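Local coordinates for protein ADP-ribose pyrophosphatase (Streptococcus suis, PDB 3O8S) that probably hydrolyses ADP-ribose or a related nucleoside diphosphate compound, as a member of the Nudix family of pyrophosphatases, at residues D72-I77 with L92-G97. Residues are numbered along the deposited sequence; the frame is centred on the assembly and turned at random.
Sequences DTRAAI and LWSLPG. With EDO (1,2-ethanediol), chain F.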
ATOM      1  N   ASP A  72      -8.291   3.298  -3.565  1.00 60.66           N
ATOM      2  CA  ASP A  72      -9.049   2.320  -4.334  1.00 58.50           C
ATOM      3  C   ASP A  72      -8.449   0.937  -4.100  1.00 58.98           C
ATOM      4  O   ASP A  72      -7.228   0.786  -4.131  1.00 57.38           O
ATOM      5  CB  ASP A  72      -9.054   2.666  -5.829  1.00 60.27           C
ATOM      6  CG  ASP A  72      -9.813   1.672  -6.691  1.00 64.34           C
ATOM      7  OD1 ASP A  72     -11.047   1.615  -6.576  1.00 64.56           O
ATOM      8  OD2 ASP A  72      -9.167   0.971  -7.496  1.00 67.59           O
ATOM      9  N   THR A  73      -9.293  -0.053  -3.807  1.00 53.56           N
ATOM     10  CA  THR A  73      -8.820  -1.415  -3.584  1.00 50.12           C
ATOM     11  C   THR A  73      -9.350  -2.291  -4.700  1.00 52.45           C
ATOM     12  O   THR A  73     -10.460  -2.067  -5.171  1.00 53.06           O
ATOM     13  CB  THR A  73      -9.182  -1.924  -2.193  1.00 56.47           C
ATOM     14  OG1 THR A  73     -10.594  -1.869  -2.007  1.00 57.65           O
ATOM     15  CG2 THR A  73      -8.469  -1.155  -1.085  1.00 59.16           C
ATOM     16  N   ARG A  74      -8.523  -3.217  -5.192  1.00 46.83           N
ATOM     17  CA  ARG A  74      -8.894  -4.171  -6.251  1.00 45.53           C
ATOM     18  C   ARG A  74      -8.473  -5.548  -5.833  1.00 47.64           C
ATOM     19  O   ARG A  74      -7.322  -5.730  -5.392  1.00 47.14           O
ATOM     20  CB  ARG A  74      -8.260  -3.814  -7.611  1.00 44.75           C
ATOM     21  CG  ARG A  74      -8.728  -2.493  -8.235  1.00 51.07           C
ATOM     22  CD  ARG A  74     -10.105  -2.569  -8.867  1.00 51.98           C
ATOM     23  NE  ARG A  74     -10.843  -1.330  -8.619  1.00 61.28           N
ATOM     24  CZ  ARG A  74     -12.151  -1.174  -8.792  1.00 67.93           C
ATOM     25  NH1 ARG A  74     -12.891  -2.171  -9.259  1.00 55.32           N
ATOM     26  NH2 ARG A  74     -12.728  -0.012  -8.517  1.00 53.18           N
ATOM     27  N   ALA A  75      -9.384  -6.526  -5.953  1.00 43.95           N
ATOM     28  CA  ALA A  75      -9.068  -7.908  -5.590  1.00 42.93           C
ATOM     29  C   ALA A  75      -8.793  -8.751  -6.829  1.00 44.21           C
ATOM     30  O   ALA A  75      -9.582  -8.740  -7.766  1.00 43.94           O
ATOM     31  CB  ALA A  75     -10.200  -8.519  -4.779  1.00 44.48           C
ATOM     32  N   ALA A  76      -7.665  -9.465  -6.833  1.00 40.15           N
ATOM     33  CA  ALA A  76      -7.268 -10.361  -7.928  1.00 40.48           C
ATOM     34  C   ALA A  76      -7.411 -11.805  -7.446  1.00 43.01           C
ATOM     35  O   ALA A  76      -6.687 -12.213  -6.552  1.00 42.63           O
ATOM     36  CB  ALA A  76      -5.831 -10.073  -8.340  1.00 40.70           C
ATOM     37  N   ILE A  77      -8.379 -12.538  -7.982  1.00 41.02           N
ATOM     38  CA  ILE A  77      -8.701 -13.918  -7.587  1.00 41.15           C
ATOM     39  C   ILE A  77      -8.459 -14.843  -8.775  1.00 43.93           C
ATOM     40  O   ILE A  77      -9.003 -14.618  -9.843  1.00 43.63           O
ATOM     41  CB  ILE A  77     -10.181 -14.007  -7.066  1.00 44.77           C
ATOM     42  CG1 ILE A  77     -10.455 -12.972  -5.936  1.00 44.08           C
ATOM     43  CG2 ILE A  77     -10.560 -15.461  -6.607  1.00 45.43           C
ATOM     44  CD1 ILE A  77     -11.900 -12.427  -5.959  1.00 54.90           C
ATOM     45  N   LEU A  92     -18.794  -3.232 -19.099  1.00 70.23           N
ATOM     46  CA  LEU A  92     -17.344  -3.357 -18.921  1.00 67.19           C
ATOM     47  C   LEU A  92     -17.024  -4.224 -17.708  1.00 67.96           C
ATOM     48  O   LEU A  92     -17.833  -4.330 -16.776  1.00 66.25           O
ATOM     49  CB  LEU A  92     -16.635  -1.996 -18.814  1.00 67.07           C
ATOM     50  CG  LEU A  92     -16.766  -1.054 -20.034  1.00 73.76           C
ATOM     51  CD1 LEU A  92     -16.183   0.294 -19.707  1.00 74.23           C
ATOM     52  CD2 LEU A  92     -16.081  -1.628 -21.282  1.00 72.85           C
ATOM     53  N   TRP A  93     -15.847  -4.859 -17.746  1.00 62.83           N
ATOM     54  CA  TRP A  93     -15.401  -5.805 -16.735  1.00 59.03           C
ATOM     55  C   TRP A  93     -14.247  -5.284 -15.912  1.00 62.05           C
ATOM     56  O   TRP A  93     -13.349  -4.583 -16.410  1.00 62.84           O
ATOM     57  CB  TRP A  93     -15.028  -7.132 -17.391  1.00 57.23           C
ATOM     58  CG  TRP A  93     -16.194  -7.793 -18.079  1.00 60.29           C
ATOM     59  CD1 TRP A  93     -16.753  -7.434 -19.273  1.00 66.51           C
ATOM     60  CD2 TRP A  93     -16.955  -8.908 -17.597  1.00 59.14           C
ATOM     61  NE1 TRP A  93     -17.792  -8.276 -19.580  1.00 67.32           N
ATOM     62  CE2 TRP A  93     -17.927  -9.205 -18.579  1.00 66.03           C
ATOM     63  CE3 TRP A  93     -16.880  -9.721 -16.451  1.00 57.52           C
ATOM     64  CZ2 TRP A  93     -18.856 -10.244 -18.423  1.00 65.78           C
ATOM     65  CZ3 TRP A  93     -17.790 -10.752 -16.300  1.00 59.63           C
ATOM     66  CH2 TRP A  93     -18.770 -11.004 -17.277  1.00 63.40           C
ATOM     67  N   SER A  94     -14.286  -5.606 -14.623  1.00 54.91           N
ATOM     68  CA  SER A  94     -13.240  -5.151 -13.735  1.00 51.62           C
ATOM     69  C   SER A  94     -13.052  -6.117 -12.566  1.00 53.52           C
ATOM     70  O   SER A  94     -13.896  -6.972 -12.301  1.00 53.21           O
ATOM     71  CB  SER A  94     -13.543  -3.736 -13.228  1.00 53.02           C
ATOM     72  OG  SER A  94     -14.744  -3.654 -12.477  1.00 57.22           O
ATOM     73  N   LEU A  95     -11.930  -5.985 -11.891  1.00 50.13           N
ATOM     74  CA  LEU A  95     -11.664  -6.728 -10.676  1.00 49.52           C
ATOM     75  C   LEU A  95     -12.620  -6.234  -9.606  1.00 54.79           C
ATOM     76  O   LEU A  95     -12.880  -5.014  -9.556  1.00 54.27           O
ATOM     77  CB  LEU A  95     -10.216  -6.482 -10.194  1.00 47.82           C
ATOM     78  CG  LEU A  95      -9.064  -6.929 -11.066  1.00 51.18           C
ATOM     79  CD1 LEU A  95      -7.744  -6.461 -10.463  1.00 49.12           C
ATOM     80  CD2 LEU A  95      -9.073  -8.425 -11.223  1.00 51.60           C
ATOM     81  N   PRO A  96     -13.118  -7.110  -8.707  1.00 51.20           N
ATOM     82  CA  PRO A  96     -13.964  -6.606  -7.613  1.00 52.50           C
ATOM     83  C   PRO A  96     -13.170  -5.577  -6.810  1.00 57.19           C
ATOM     84  O   PRO A  96     -11.946  -5.687  -6.681  1.00 54.08           O
ATOM     85  CB  PRO A  96     -14.285  -7.867  -6.792  1.00 53.05           C
ATOM     86  CG  PRO A  96     -14.126  -8.984  -7.761  1.00 56.47           C
ATOM     87  CD  PRO A  96     -12.960  -8.576  -8.629  1.00 51.26           C
ATOM     88  N   GLY A  97     -13.850  -4.543  -6.357  1.00 56.31           N
ATOM     89  CA  GLY A  97     -13.183  -3.505  -5.596  1.00 55.81           C
ATOM     90  C   GLY A  97     -13.945  -2.211  -5.524  1.00 61.58           C
ATOM     91  O   GLY A  97     -15.174  -2.187  -5.605  1.00 63.27           O
TER
HETATM   92  C1  EDO F 210     -17.731  -2.928  -9.520  1.00 66.10           C
HETATM   93  O1  EDO F 210     -18.048  -1.855  -8.627  1.00 71.21           O
HETATM   94  C2  EDO F 210     -16.233  -3.188  -9.471  1.00 62.76           C
HETATM   95  O2  EDO F 210     -15.562  -2.349 -10.414  1.00 64.76           O
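At the heart of the Nudix fold, Arg74 and Ala75 on strand 70-79 meet the Leu95-Pro96-Gly97 run that leads into the Nudix box. Ala75 N donates a nearly straight hydrogen bond to Pro96 O (2.8 Å), and Arg74 pairs with Gly97 as an antiparallel non-hydrogen-bonded bridge. Gly97 CA lies 3.1 Å from Thr73 O, a CA-H...O contact. Arg74 CG stands beside the backbone N (chi1 -65°), and after further bends Gly97 C lies over one face of the guanidinium, offset toward its rim. Arg74 NH1 donates to Leu95 O at 2.9 Å, close to the guanidinium plane, and also to O2 of a 1,2-ethanediol, probably from the crystallisation liquor, which Ser94 OG approaches to 2.6 Å in a second hydrogen bond. Asp72 fixes the group's rotation side-on: Arg74 NE reaches Asp72 OD2 (3.1 Å) and Arg74 NH2 reaches Asp72 OD1 (3.0 Å), both on syn lone pairs, while Lys147 is a second charged partner of OD2. Leu95 CD1 crosses the base of the arginine side chain, 3.9 Å from Arg74 CB. Gly97 N is hydrogen-bonded to Glu117 OE1, linking this strand pair to the Nudix-box helix 106-118, characteristic of the Nudix alpha-beta-alpha sandwich.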